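Local coordinates for predicted protein (Acinetobacter sp. RUH2624, PDB 4MEA) that hydrolyses epoxides as a secreted, Cif-type virulence factor built on the alpha/beta hydrolase fold, at residues T59-H65 against P127-H133; T70-W74 against I88-L92; T111-I116 against A139-L143; I119-K125 against N147-I151; P266-L270 against S318-F322. All coordinates share one frame; numbering follows the deposited sequence.

Contact 1 (T59-H65 against P127-H133); sequences TPIVFIH and PIYYVSH
Val131 lies alongside both Ile61 and Phe63 on one face of a parallel strand pair. Its CG2 meets Ile61 CG2 at 3.9 Å, and its CB approaches Phe63 CD1 at 3.7 Å. Farther along, Thr59 CG2, which stands anti to the backbone N, lies over one face of the Tyr129 ring in a CH-pi contact, 3.7 Å from the ring centroid. On the reverse side of the sheet Val62 CG2 touches Ile128 CD1, and Ile64 CG1 comes to 3.3 Å from Tyr130 OH. That hydroxyl has its polar partner in Ser140 OG. The backbones are joined by five N-H...O bonds from Tyr129 N-Pro60 O, 2.8 Å, to His133 N-Ile64 O, 2.9 Å, in unbroken parallel register. At the polar end His65 and His133 turn away from one another: His65 NE2 bonds to Leu92 N and His133 NE2 to His305 O. The pair lies at the centre of the alpha/beta hydrolase sheet, with strand 87-90 next to 61-64 and strand 151-157 next to 128-133. Helices 108-123 and 136-146 pack on the Tyr130 face, while Trp74 meets Phe63 on the other.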
# COMPACT_ATOMS: atom_id res chain seq x y z
N THR A 59 -26.33 29.14 14.60
CA THR A 59 -25.29 29.06 13.58
C THR A 59 -25.26 27.66 13.00
O THR A 59 -25.13 26.68 13.74
CB THR A 59 -23.92 29.39 14.17
OG1 THR A 59 -23.96 30.69 14.74
CG2 THR A 59 -22.84 29.32 13.09
N PRO A 60 -25.38 27.55 11.67
CA PRO A 60 -25.38 26.21 11.08
C PRO A 60 -24.00 25.55 11.22
O PRO A 60 -22.98 26.22 11.19
CB PRO A 60 -25.72 26.47 9.61
CG PRO A 60 -26.46 27.78 9.62
CD PRO A 60 -25.80 28.58 10.70
N ILE A 61 -24.00 24.24 11.38
CA ILE A 61 -22.77 23.48 11.40
C ILE A 61 -22.86 22.45 10.29
O ILE A 61 -23.77 21.63 10.27
CB ILE A 61 -22.56 22.78 12.74
CG1 ILE A 61 -22.85 23.74 13.90
CG2 ILE A 61 -21.14 22.22 12.84
CD1 ILE A 61 -22.87 23.09 15.25
N VAL A 62 -21.91 22.51 9.36
CA VAL A 62 -21.87 21.56 8.25
C VAL A 62 -20.79 20.50 8.54
O VAL A 62 -19.66 20.85 8.87
CB VAL A 62 -21.61 22.29 6.92
CG1 VAL A 62 -21.41 21.29 5.77
CG2 VAL A 62 -22.76 23.27 6.63
N PHE A 63 -21.16 19.22 8.45
CA PHE A 63 -20.25 18.11 8.76
C PHE A 63 -19.97 17.29 7.51
O PHE A 63 -20.90 16.85 6.83
CB PHE A 63 -20.87 17.15 9.79
CG PHE A 63 -21.21 17.78 11.11
CD1 PHE A 63 -20.29 17.81 12.15
CD2 PHE A 63 -22.48 18.30 11.34
CE1 PHE A 63 -20.61 18.37 13.38
CE2 PHE A 63 -22.81 18.86 12.57
CZ PHE A 63 -21.88 18.90 13.59
N ILE A 64 -18.69 17.06 7.24
CA ILE A 64 -18.27 16.33 6.05
C ILE A 64 -17.43 15.09 6.40
O ILE A 64 -16.30 15.20 6.90
CB ILE A 64 -17.44 17.24 5.12
CG1 ILE A 64 -18.21 18.53 4.79
CG2 ILE A 64 -17.07 16.48 3.84
CD1 ILE A 64 -19.48 18.31 3.93
N HIS A 65 -17.98 13.91 6.11
CA HIS A 65 -17.33 12.63 6.41
C HIS A 65 -16.19 12.32 5.45
O HIS A 65 -15.91 13.08 4.51
CB HIS A 65 -18.37 11.51 6.30
CG HIS A 65 -18.74 11.17 4.89
ND1 HIS A 65 -18.05 10.24 4.14
CD2 HIS A 65 -19.70 11.67 4.07
CE1 HIS A 65 -18.57 10.17 2.93
NE2 HIS A 65 -19.58 11.02 2.87
N PRO A 127 -23.05 33.34 8.74
CA PRO A 127 -21.93 32.40 8.60
C PRO A 127 -22.25 31.02 9.19
O PRO A 127 -23.31 30.83 9.78
CB PRO A 127 -20.82 33.07 9.41
CG PRO A 127 -21.55 33.79 10.48
CD PRO A 127 -22.84 34.28 9.85
N ILE A 128 -21.33 30.08 9.03
CA ILE A 128 -21.54 28.73 9.51
C ILE A 128 -20.25 28.21 10.10
O ILE A 128 -19.19 28.83 9.94
CB ILE A 128 -21.93 27.76 8.36
CG1 ILE A 128 -20.74 27.55 7.42
CG2 ILE A 128 -23.17 28.27 7.62
CD1 ILE A 128 -20.97 26.53 6.32
N TYR A 129 -20.33 27.08 10.80
CA TYR A 129 -19.15 26.38 11.25
C TYR A 129 -18.99 25.15 10.35
O TYR A 129 -19.99 24.58 9.90
CB TYR A 129 -19.29 25.96 12.71
CG TYR A 129 -19.46 27.12 13.67
CD1 TYR A 129 -18.61 28.21 13.62
CD2 TYR A 129 -20.46 27.11 14.63
CE1 TYR A 129 -18.76 29.27 14.51
CE2 TYR A 129 -20.62 28.16 15.51
CZ TYR A 129 -19.77 29.24 15.45
OH TYR A 129 -19.92 30.29 16.33
N TYR A 130 -17.75 24.74 10.11
CA TYR A 130 -17.44 23.67 9.16
C TYR A 130 -16.56 22.61 9.85
O TYR A 130 -15.51 22.93 10.42
CB TYR A 130 -16.72 24.25 7.95
CG TYR A 130 -16.65 23.35 6.73
CD1 TYR A 130 -17.62 23.43 5.73
CD2 TYR A 130 -15.60 22.46 6.54
CE1 TYR A 130 -17.56 22.64 4.59
CE2 TYR A 130 -15.53 21.64 5.40
CZ TYR A 130 -16.52 21.74 4.43
OH TYR A 130 -16.47 20.96 3.29
N VAL A 131 -17.02 21.36 9.81
CA VAL A 131 -16.37 20.27 10.54
C VAL A 131 -16.14 19.13 9.55
O VAL A 131 -17.08 18.67 8.89
CB VAL A 131 -17.23 19.80 11.74
CG1 VAL A 131 -16.59 18.61 12.45
CG2 VAL A 131 -17.46 20.95 12.73
N SER A 132 -14.88 18.70 9.42
CA SER A 132 -14.50 17.74 8.39
C SER A 132 -13.69 16.58 8.98
O SER A 132 -12.98 16.77 9.96
CB SER A 132 -13.70 18.47 7.31
OG SER A 132 -13.12 17.58 6.39
N HIS A 133 -13.79 15.39 8.38
CA HIS A 133 -13.06 14.21 8.84
C HIS A 133 -12.53 13.37 7.67
O HIS A 133 -13.22 13.22 6.66
CB HIS A 133 -13.95 13.33 9.73
CG HIS A 133 -13.27 12.11 10.28
ND1 HIS A 133 -13.62 10.83 9.89
CD2 HIS A 133 -12.29 11.97 11.21
CE1 HIS A 133 -12.87 9.95 10.55
NE2 HIS A 133 -12.06 10.62 11.35

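Contact 2 (T70-W74 against I88-L92); sequences TWKMW and IAIDL
A buried carboxylate reaches out from just past the end of strand 87-90 to take a main-chain N-H where a 3-10 turn begins: Trp71 N donates to Asp91 OD1 at 2.8 Å, with a nearly straight angle of 163° at the hydrogen. The same oxygen also lies in the plane of the Trp71 indole, at its edge, 3.4 Å from CD1, and the carboxylate plane is turned 40° from that of the ring. Trp71 CG sits between its own backbone N and carbonyl carbon (chi1 77°), a torsion that swings CD1 round to the oxygen that its N-H already holds. Next to this polar junction Ala89 CB packs against Trp71 CB at 3.8 Å and against Trp74 CD1 at 4.0 Å, so one methyl group touches both tryptophans. The turn is braced from within as well, since Thr70 OG1 accepts from Lys72 N in an ST turn, and Met73 N bonds to Thr70 O. Trp71 NE1 reaches Gln30 O, and the ring also meets those of Tyr33 and His50. The second carboxylate oxygen, Asp91 OD2, receives Gln97 N and pairs with His50 ND1. With both oxygens engaged, Asp91 is fixed in rotation, and these N-H groups probably stabilise its negative charge.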
# COMPACT_ATOMS: atom_id res chain seq x y z
N THR A 70 -20.12 7.73 6.03
CA THR A 70 -21.06 8.56 5.28
C THR A 70 -21.51 9.65 6.25
O THR A 70 -20.93 9.78 7.32
CB THR A 70 -22.30 7.76 4.79
OG1 THR A 70 -23.05 7.31 5.92
CG2 THR A 70 -21.88 6.56 3.95
N TRP A 71 -22.53 10.42 5.88
CA TRP A 71 -23.13 11.40 6.78
C TRP A 71 -23.36 10.76 8.17
O TRP A 71 -23.23 11.42 9.20
CB TRP A 71 -24.49 11.88 6.23
CG TRP A 71 -25.54 10.85 6.46
CD1 TRP A 71 -25.87 9.81 5.64
CD2 TRP A 71 -26.35 10.70 7.64
NE1 TRP A 71 -26.84 9.03 6.24
CE2 TRP A 71 -27.15 9.56 7.46
CE3 TRP A 71 -26.46 11.43 8.83
CZ2 TRP A 71 -28.05 9.12 8.43
CZ3 TRP A 71 -27.38 11.00 9.79
CH2 TRP A 71 -28.15 9.86 9.58
N LYS A 72 -23.71 9.48 8.17
CA LYS A 72 -24.08 8.73 9.37
C LYS A 72 -23.09 8.86 10.53
O LYS A 72 -23.47 8.78 11.69
CB LYS A 72 -24.30 7.25 9.03
CG LYS A 72 -24.73 6.35 10.20
CD LYS A 72 -26.17 6.64 10.62
CE LYS A 72 -26.68 5.57 11.57
NZ LYS A 72 -28.11 5.81 11.91
N MET A 73 -21.81 9.08 10.22
CA MET A 73 -20.80 9.13 11.27
C MET A 73 -21.06 10.30 12.20
O MET A 73 -20.63 10.30 13.35
CB MET A 73 -19.38 9.22 10.69
CG MET A 73 -19.03 10.56 9.99
SD MET A 73 -17.23 10.78 9.86
CE MET A 73 -16.79 11.28 11.53
N TRP A 74 -21.79 11.30 11.72
CA TRP A 74 -22.02 12.51 12.49
C TRP A 74 -23.29 12.48 13.36
O TRP A 74 -23.48 13.35 14.21
CB TRP A 74 -22.06 13.72 11.56
CG TRP A 74 -20.81 13.90 10.73
CD1 TRP A 74 -20.69 13.74 9.38
CD2 TRP A 74 -19.51 14.28 11.20
NE1 TRP A 74 -19.40 13.99 8.98
CE2 TRP A 74 -18.65 14.33 10.08
CE3 TRP A 74 -18.99 14.58 12.46
CZ2 TRP A 74 -17.30 14.67 10.18
CZ3 TRP A 74 -17.64 14.93 12.56
CH2 TRP A 74 -16.82 14.97 11.43
N ILE A 88 -26.05 20.03 9.47
CA ILE A 88 -26.13 19.50 8.11
C ILE A 88 -24.96 18.56 7.86
O ILE A 88 -23.81 18.95 8.03
CB ILE A 88 -26.07 20.65 7.08
CG1 ILE A 88 -27.21 21.65 7.32
CG2 ILE A 88 -26.11 20.10 5.65
CD1 ILE A 88 -27.01 22.99 6.66
N ALA A 89 -25.26 17.32 7.48
CA ALA A 89 -24.21 16.37 7.15
C ALA A 89 -24.42 15.88 5.72
O ALA A 89 -25.47 15.33 5.39
CB ALA A 89 -24.20 15.20 8.13
N ILE A 90 -23.42 16.12 4.88
CA ILE A 90 -23.53 15.82 3.45
C ILE A 90 -22.67 14.62 3.08
O ILE A 90 -21.52 14.51 3.54
CB ILE A 90 -23.06 17.04 2.62
CG1 ILE A 90 -23.84 18.30 3.02
CG2 ILE A 90 -23.17 16.75 1.12
CD1 ILE A 90 -23.23 19.60 2.48
N ASP A 91 -23.22 13.73 2.26
CA ASP A 91 -22.45 12.64 1.67
C ASP A 91 -21.52 13.18 0.58
O ASP A 91 -21.97 13.84 -0.35
CB ASP A 91 -23.37 11.59 1.05
CG ASP A 91 -24.03 10.71 2.08
OD1 ASP A 91 -23.56 10.71 3.25
OD2 ASP A 91 -25.00 9.99 1.73
N LEU A 92 -20.22 12.90 0.70
CA LEU A 92 -19.25 13.36 -0.32
C LEU A 92 -19.67 12.92 -1.71
O LEU A 92 -20.23 11.83 -1.89
CB LEU A 92 -17.86 12.80 -0.03
CG LEU A 92 -16.99 13.49 1.02
CD1 LEU A 92 -15.69 12.71 1.25
CD2 LEU A 92 -16.69 14.93 0.59

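Contact 3 (T111-I116 against A139-L143); sequences TSKILI and ASYPL
Helix segments 111-116 and 139-143 cross at -70° with their axes 7.7 Å apart, and the nearest CA pair is Ser112 with Leu143, at 4.7 Å. Ser112 is a knob in a hole formed by Ala139, Ser140, Pro142 and Leu143, on the helix that follows strand 128-133; in the alpha/beta hydrolase fold the turn between that strand and helix is the site of the nucleophile elbow. The small side chain permits the close approach and meets a kink. Pro142 has no N-H to give, Leu143 N has no bond to the preceding turn, and Ser112 OG takes the place of that missing partner. On the N-terminal side of the kink Thr111 adds its own side chain to the seam, with OG1 3.4 Å from Ala139 CB. Toward Leu143 the contact becomes apolar. Leu143 CG stands anti to the backbone N (chi1 -176°), which carries CD1 across to helix 111-116, where it lies 3.7 Å from Leu115 CB and 3.9 Å from Ile116 CB. Leu115 and Leu143 both continue onto Tyr130 of the central sheet, while Pro142 also packs on helix 246-258. The polar join is a relay through a single hydroxyl: Ser112 OG donates to Ala139 O at 2.7 Å, in the carbonyl plane and on a lone pair, and accepts from Leu143 N at 2.9 Å.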
# COMPACT_ATOMS: atom_id res chain seq x y z
N THR A 111 -14.33 19.13 -5.79
CA THR A 111 -15.26 18.73 -4.74
C THR A 111 -15.65 19.94 -3.88
O THR A 111 -16.79 20.05 -3.42
CB THR A 111 -14.65 17.62 -3.84
OG1 THR A 111 -13.41 18.09 -3.28
CG2 THR A 111 -14.37 16.37 -4.65
N SER A 112 -14.71 20.85 -3.67
CA SER A 112 -15.02 22.09 -2.94
C SER A 112 -16.06 22.93 -3.69
O SER A 112 -16.95 23.53 -3.08
CB SER A 112 -13.75 22.91 -2.70
OG SER A 112 -13.01 22.41 -1.60
N LYS A 113 -15.93 22.98 -5.01
CA LYS A 113 -16.88 23.73 -5.83
C LYS A 113 -18.28 23.11 -5.75
O LYS A 113 -19.28 23.82 -5.61
CB LYS A 113 -16.43 23.82 -7.29
CG LYS A 113 -17.25 24.82 -8.11
CD LYS A 113 -16.92 24.80 -9.59
CE LYS A 113 -17.91 23.94 -10.38
NZ LYS A 113 -17.71 24.03 -11.86
N ILE A 114 -18.34 21.79 -5.85
CA ILE A 114 -19.62 21.09 -5.77
C ILE A 114 -20.26 21.27 -4.40
O ILE A 114 -21.45 21.56 -4.29
CB ILE A 114 -19.46 19.59 -6.10
CG1 ILE A 114 -19.11 19.40 -7.58
CG2 ILE A 114 -20.73 18.81 -5.71
CD1 ILE A 114 -18.38 18.10 -7.90
N LEU A 115 -19.46 21.13 -3.35
CA LEU A 115 -19.96 21.26 -1.98
C LEU A 115 -20.44 22.67 -1.63
O LEU A 115 -21.51 22.83 -1.06
CB LEU A 115 -18.90 20.80 -0.98
CG LEU A 115 -18.76 19.28 -0.86
CD1 LEU A 115 -17.48 18.90 -0.10
CD2 LEU A 115 -20.00 18.69 -0.18
N ILE A 116 -19.65 23.69 -1.95
CA ILE A 116 -19.99 25.05 -1.54
C ILE A 116 -21.34 25.49 -2.12
O ILE A 116 -22.13 26.15 -1.44
CB ILE A 116 -18.88 26.07 -1.90
CG1 ILE A 116 -19.15 27.42 -1.22
CG2 ILE A 116 -18.74 26.23 -3.41
CD1 ILE A 116 -19.27 27.34 0.28
N ALA A 139 -11.38 16.89 0.47
CA ALA A 139 -12.41 17.52 -0.34
C ALA A 139 -12.56 19.02 -0.10
O ALA A 139 -13.06 19.75 -0.96
CB ALA A 139 -13.75 16.82 -0.10
N SER A 140 -12.11 19.49 1.06
CA SER A 140 -12.63 20.74 1.61
C SER A 140 -11.68 21.92 1.74
O SER A 140 -12.14 23.03 2.00
CB SER A 140 -13.25 20.49 3.00
OG SER A 140 -14.27 19.51 2.94
N TYR A 141 -10.37 21.73 1.59
CA TYR A 141 -9.52 22.88 1.93
C TYR A 141 -9.77 24.14 1.09
O TYR A 141 -9.86 25.24 1.65
CB TYR A 141 -8.01 22.57 2.03
CG TYR A 141 -7.30 23.78 2.60
CD1 TYR A 141 -7.42 24.11 3.95
CD2 TYR A 141 -6.59 24.65 1.77
CE1 TYR A 141 -6.80 25.26 4.47
CE2 TYR A 141 -5.98 25.79 2.27
CZ TYR A 141 -6.09 26.09 3.61
OH TYR A 141 -5.48 27.24 4.10
N PRO A 142 -9.88 24.01 -0.25
CA PRO A 142 -10.18 25.19 -1.05
C PRO A 142 -11.52 25.81 -0.68
O PRO A 142 -11.63 27.03 -0.68
CB PRO A 142 -10.21 24.65 -2.48
CG PRO A 142 -9.27 23.47 -2.43
CD PRO A 142 -9.53 22.85 -1.09
N LEU A 143 -12.52 24.99 -0.35
CA LEU A 143 -13.80 25.51 0.12
C LEU A 143 -13.61 26.43 1.33
O LEU A 143 -14.08 27.58 1.34
CB LEU A 143 -14.76 24.37 0.47
CG LEU A 143 -16.19 24.75 0.89
CD1 LEU A 143 -17.17 23.64 0.55
CD2 LEU A 143 -16.27 25.09 2.38

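Contact 4 (I119-K125 against N147-I151); sequences IKKIAGK and NQGYI
The Tyr150 ring carries the aliphatic end of Lys120 over one face and is bordered by Gly124 O, Lys125 O and Ile119 CG2 at its edges. Lys120 CE stands almost exactly above the ring centre, 3.5 Å from the centroid and 9° off the normal, in a CH-pi contact, with CD beside it at 3.4 Å from Tyr150 CE1. The lysine and tyrosine run past each other in opposite directions. Bends at chi2 (-71°) and chi4 (54°) lay the lysine chain over the ring and place NZ above the same face, 4.9 Å from the centroid, within cation-pi range. At the far end of the ring Tyr150 OH donates to Gly124 O at 2.8 Å, meeting the carbonyl nearly head-on, with Gly124 O itself in the ring plane. Gly124 is the first residue to leave the helix and has positive phi, so the hydroxyl grips the chain just where the helix has ended. Ile119 CG2 lies 3.5 Å from that hydroxyl oxygen, and Ala123 CB is close to it too. Held over one face by the lysine and at its hydroxyl by the carbonyl, the ring bridges the C-terminal end of helix 108-123 and the loop leading into strand 151-157. On the sheet side, Ile119 and Tyr150 both rest on Ile128 of strand 128-133, whose backbone also bonds to that of Tyr150, while Ile122 and Ala123 cover strand 87-90.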
# COMPACT_ATOMS: atom_id res chain seq x y z
N ILE A 119 -24.05 23.81 0.00
CA ILE A 119 -24.03 24.38 1.34
C ILE A 119 -24.70 25.76 1.38
O ILE A 119 -25.48 26.05 2.29
CB ILE A 119 -22.59 24.46 1.89
CG1 ILE A 119 -22.06 23.05 2.17
CG2 ILE A 119 -22.54 25.30 3.14
CD1 ILE A 119 -20.56 22.99 2.44
N LYS A 120 -24.43 26.58 0.38
CA LYS A 120 -25.01 27.92 0.34
C LYS A 120 -26.53 27.80 0.31
O LYS A 120 -27.24 28.60 0.94
CB LYS A 120 -24.48 28.72 -0.85
CG LYS A 120 -23.03 29.21 -0.69
CD LYS A 120 -22.93 30.31 0.35
CE LYS A 120 -21.55 30.97 0.37
NZ LYS A 120 -21.14 31.47 -0.98
N LYS A 121 -27.04 26.80 -0.39
CA LYS A 121 -28.49 26.61 -0.53
C LYS A 121 -29.12 25.97 0.70
O LYS A 121 -30.22 26.36 1.11
CB LYS A 121 -28.82 25.82 -1.80
CG LYS A 121 -28.58 26.61 -3.08
CD LYS A 121 -28.11 25.74 -4.23
CE LYS A 121 -29.27 25.21 -5.06
NZ LYS A 121 -28.77 24.45 -6.25
N ILE A 122 -28.44 25.00 1.29
CA ILE A 122 -29.00 24.29 2.44
C ILE A 122 -28.83 25.09 3.73
O ILE A 122 -29.74 25.15 4.55
CB ILE A 122 -28.34 22.92 2.65
CG1 ILE A 122 -28.49 22.04 1.41
CG2 ILE A 122 -28.92 22.22 3.87
CD1 ILE A 122 -27.51 20.88 1.39
N ALA A 123 -27.66 25.69 3.89
CA ALA A 123 -27.30 26.34 5.14
C ALA A 123 -27.73 27.79 5.14
O ALA A 123 -28.05 28.35 6.19
CB ALA A 123 -25.79 26.22 5.40
N GLY A 124 -27.75 28.40 3.96
CA GLY A 124 -28.14 29.79 3.83
C GLY A 124 -26.94 30.71 3.74
O GLY A 124 -25.82 30.25 3.49
N LYS A 125 -27.17 32.00 3.95
CA LYS A 125 -26.15 33.01 3.68
C LYS A 125 -25.08 33.16 4.77
O LYS A 125 -24.12 33.92 4.60
CB LYS A 125 -26.82 34.35 3.36
CG LYS A 125 -27.55 34.32 2.03
CD LYS A 125 -28.36 35.57 1.78
CE LYS A 125 -28.70 35.70 0.31
NZ LYS A 125 -27.45 35.77 -0.52
N ASN A 147 -13.51 30.74 1.31
CA ASN A 147 -14.77 31.24 1.86
C ASN A 147 -14.68 31.62 3.32
O ASN A 147 -15.63 31.45 4.09
CB ASN A 147 -15.90 30.23 1.64
CG ASN A 147 -16.21 30.02 0.17
OD1 ASN A 147 -16.94 30.81 -0.43
ND2 ASN A 147 -15.66 28.96 -0.42
N GLN A 148 -13.53 32.15 3.72
CA GLN A 148 -13.35 32.57 5.10
C GLN A 148 -14.21 33.79 5.38
O GLN A 148 -14.20 34.76 4.62
CB GLN A 148 -11.87 32.83 5.38
CG GLN A 148 -11.05 31.57 5.25
CD GLN A 148 -9.60 31.79 5.55
OE1 GLN A 148 -9.21 31.90 6.71
NE2 GLN A 148 -8.79 31.85 4.51
N GLY A 149 -14.95 33.74 6.48
CA GLY A 149 -15.97 34.74 6.76
C GLY A 149 -17.33 34.08 6.68
O GLY A 149 -18.06 34.03 7.67
N TYR A 150 -17.70 33.59 5.50
CA TYR A 150 -18.86 32.73 5.40
C TYR A 150 -18.63 31.52 6.31
O TYR A 150 -19.50 31.14 7.10
CB TYR A 150 -19.13 32.28 3.97
CG TYR A 150 -20.30 31.32 3.86
CD1 TYR A 150 -21.61 31.80 3.80
CD2 TYR A 150 -20.10 29.95 3.83
CE1 TYR A 150 -22.68 30.93 3.71
CE2 TYR A 150 -21.17 29.07 3.74
CZ TYR A 150 -22.45 29.56 3.68
OH TYR A 150 -23.51 28.67 3.59
N ILE A 151 -17.44 30.92 6.21
CA ILE A 151 -16.99 29.97 7.22
C ILE A 151 -16.35 30.76 8.36
O ILE A 151 -15.32 31.42 8.17
CB ILE A 151 -15.95 28.97 6.66
CG1 ILE A 151 -16.41 28.38 5.32
CG2 ILE A 151 -15.69 27.85 7.68
CD1 ILE A 151 -17.59 27.43 5.42

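Contact 5 (P266-L270 against S318-F322); sequences PSMAL and SLSNF
Met268 and Phe322 both extend CG anti to the backbone N (chi1 176° and 174°), and the two side chains slide past each other in opposite directions. The Phe322 torsion carries its ring across to the strand, where Met268 CB lies over the ring centre, 3.8 Å from the centroid, in a CH-pi contact; the Met268 torsion sends CG and SD on toward the helix. A bend at chi3 then brings CE to Phe322 CB at 3.7 Å and Leu319 CD2 at 3.9 Å. The sulfur lies obliquely to the ring, with SD 4.7 Å from its centroid, a Met-aromatic contact. The rim of the ring approaches the strand backbone, Phe322 CZ lying 3.4 Å from Ser267 C, and Pro266 CB lies near the same end. Leu270 CD1 rests on Ser318 CB at 3.7 Å, while Leu270 and Leu319 cross at about a right angle. Strand and helix run nearly antiparallel, and Val155 of the adjoining strand extends the apolar surface under Leu319 and Phe322. Ser318 OG bonds back to Gly314 O within its own helix, and Phe322 O bonds to Lys153 NZ. Between these two segments, however, the adhesion is apolar, made of aliphatic, CH-pi and Met-aromatic contacts.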
# COMPACT_ATOMS: atom_id res chain seq x y z
N PRO A 266 -10.37 31.19 13.05
CA PRO A 266 -9.99 30.19 14.04
C PRO A 266 -10.14 28.79 13.45
O PRO A 266 -11.11 28.51 12.75
CB PRO A 266 -11.00 30.40 15.17
CG PRO A 266 -11.46 31.83 15.00
CD PRO A 266 -11.48 32.05 13.53
N SER A 267 -9.16 27.92 13.71
CA SER A 267 -9.21 26.56 13.20
C SER A 267 -8.78 25.58 14.28
O SER A 267 -8.10 25.95 15.24
CB SER A 267 -8.33 26.42 11.97
OG SER A 267 -6.97 26.66 12.29
N MET A 268 -9.19 24.33 14.12
CA MET A 268 -8.80 23.28 15.05
C MET A 268 -8.37 22.03 14.29
O MET A 268 -9.00 21.65 13.30
CB MET A 268 -9.95 22.93 16.00
CG MET A 268 -9.63 21.75 16.93
SD MET A 268 -10.72 21.63 18.36
CE MET A 268 -12.30 21.27 17.59
N ALA A 269 -7.28 21.41 14.76
CA ALA A 269 -6.94 20.04 14.42
C ALA A 269 -7.39 19.17 15.58
O ALA A 269 -6.97 19.37 16.72
CB ALA A 269 -5.45 19.88 14.18
N LEU A 270 -8.29 18.24 15.30
CA LEU A 270 -8.83 17.36 16.33
C LEU A 270 -8.59 15.92 15.88
O LEU A 270 -9.10 15.49 14.85
CB LEU A 270 -10.33 17.65 16.52
CG LEU A 270 -11.19 16.71 17.36
CD1 LEU A 270 -10.70 16.63 18.81
CD2 LEU A 270 -12.66 17.19 17.32
N SER A 318 -14.78 18.75 22.64
CA SER A 318 -13.77 19.50 21.88
C SER A 318 -14.40 20.49 20.90
O SER A 318 -13.96 21.63 20.79
CB SER A 318 -12.82 18.55 21.14
OG SER A 318 -12.18 17.65 22.02
N LEU A 319 -15.41 20.04 20.17
CA LEU A 319 -16.08 20.94 19.23
C LEU A 319 -16.85 22.06 19.96
O LEU A 319 -16.80 23.22 19.55
CB LEU A 319 -17.04 20.17 18.31
CG LEU A 319 -16.49 19.15 17.31
CD1 LEU A 319 -17.65 18.38 16.70
CD2 LEU A 319 -15.63 19.80 16.22
N SER A 320 -17.54 21.70 21.03
CA SER A 320 -18.33 22.69 21.78
C SER A 320 -17.45 23.80 22.34
O SER A 320 -17.80 24.98 22.25
CB SER A 320 -19.13 22.02 22.89
OG SER A 320 -20.17 21.24 22.33
N ASN A 321 -16.32 23.42 22.93
CA ASN A 321 -15.40 24.37 23.52
C ASN A 321 -14.73 25.27 22.48
O ASN A 321 -14.47 26.45 22.73
CB ASN A 321 -14.32 23.65 24.34
CG ASN A 321 -14.86 23.07 25.63
OD1 ASN A 321 -15.94 23.45 26.09
ND2 ASN A 321 -14.11 22.14 26.22
N PHE A 322 -14.45 24.69 21.32
CA PHE A 322 -13.86 25.45 20.22
C PHE A 322 -14.88 26.32 19.48
O PHE A 322 -14.62 27.49 19.21
CB PHE A 322 -13.20 24.50 19.22
CG PHE A 322 -12.70 25.19 17.99
CD1 PHE A 322 -11.59 26.02 18.04
CD2 PHE A 322 -13.32 24.99 16.77
CE1 PHE A 322 -11.12 26.65 16.90
CE2 PHE A 322 -12.85 25.61 15.62
CZ PHE A 322 -11.75 26.44 15.69

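In the fold
From the N terminus, contact 1 opens first and closes the widest loop, pairing strand 61-64 with strand 128-133. Contact 2 is nested inside it, setting the turn after strand 61-64 against strand 87-90, the neighbour of that strand in the sheet. Contacts 3 and 4 both start from helix 108-123, within the same loop, and end beyond strand 128-133, so each crosses contact 1 and they cross each other; together they join this helix to helix 136-146 and to the loop before strand 151-157. Contact 5 opens after all the others have closed and ties the C-terminal helix to strand 267-272, touching contact 1 where Leu319 meets Val131.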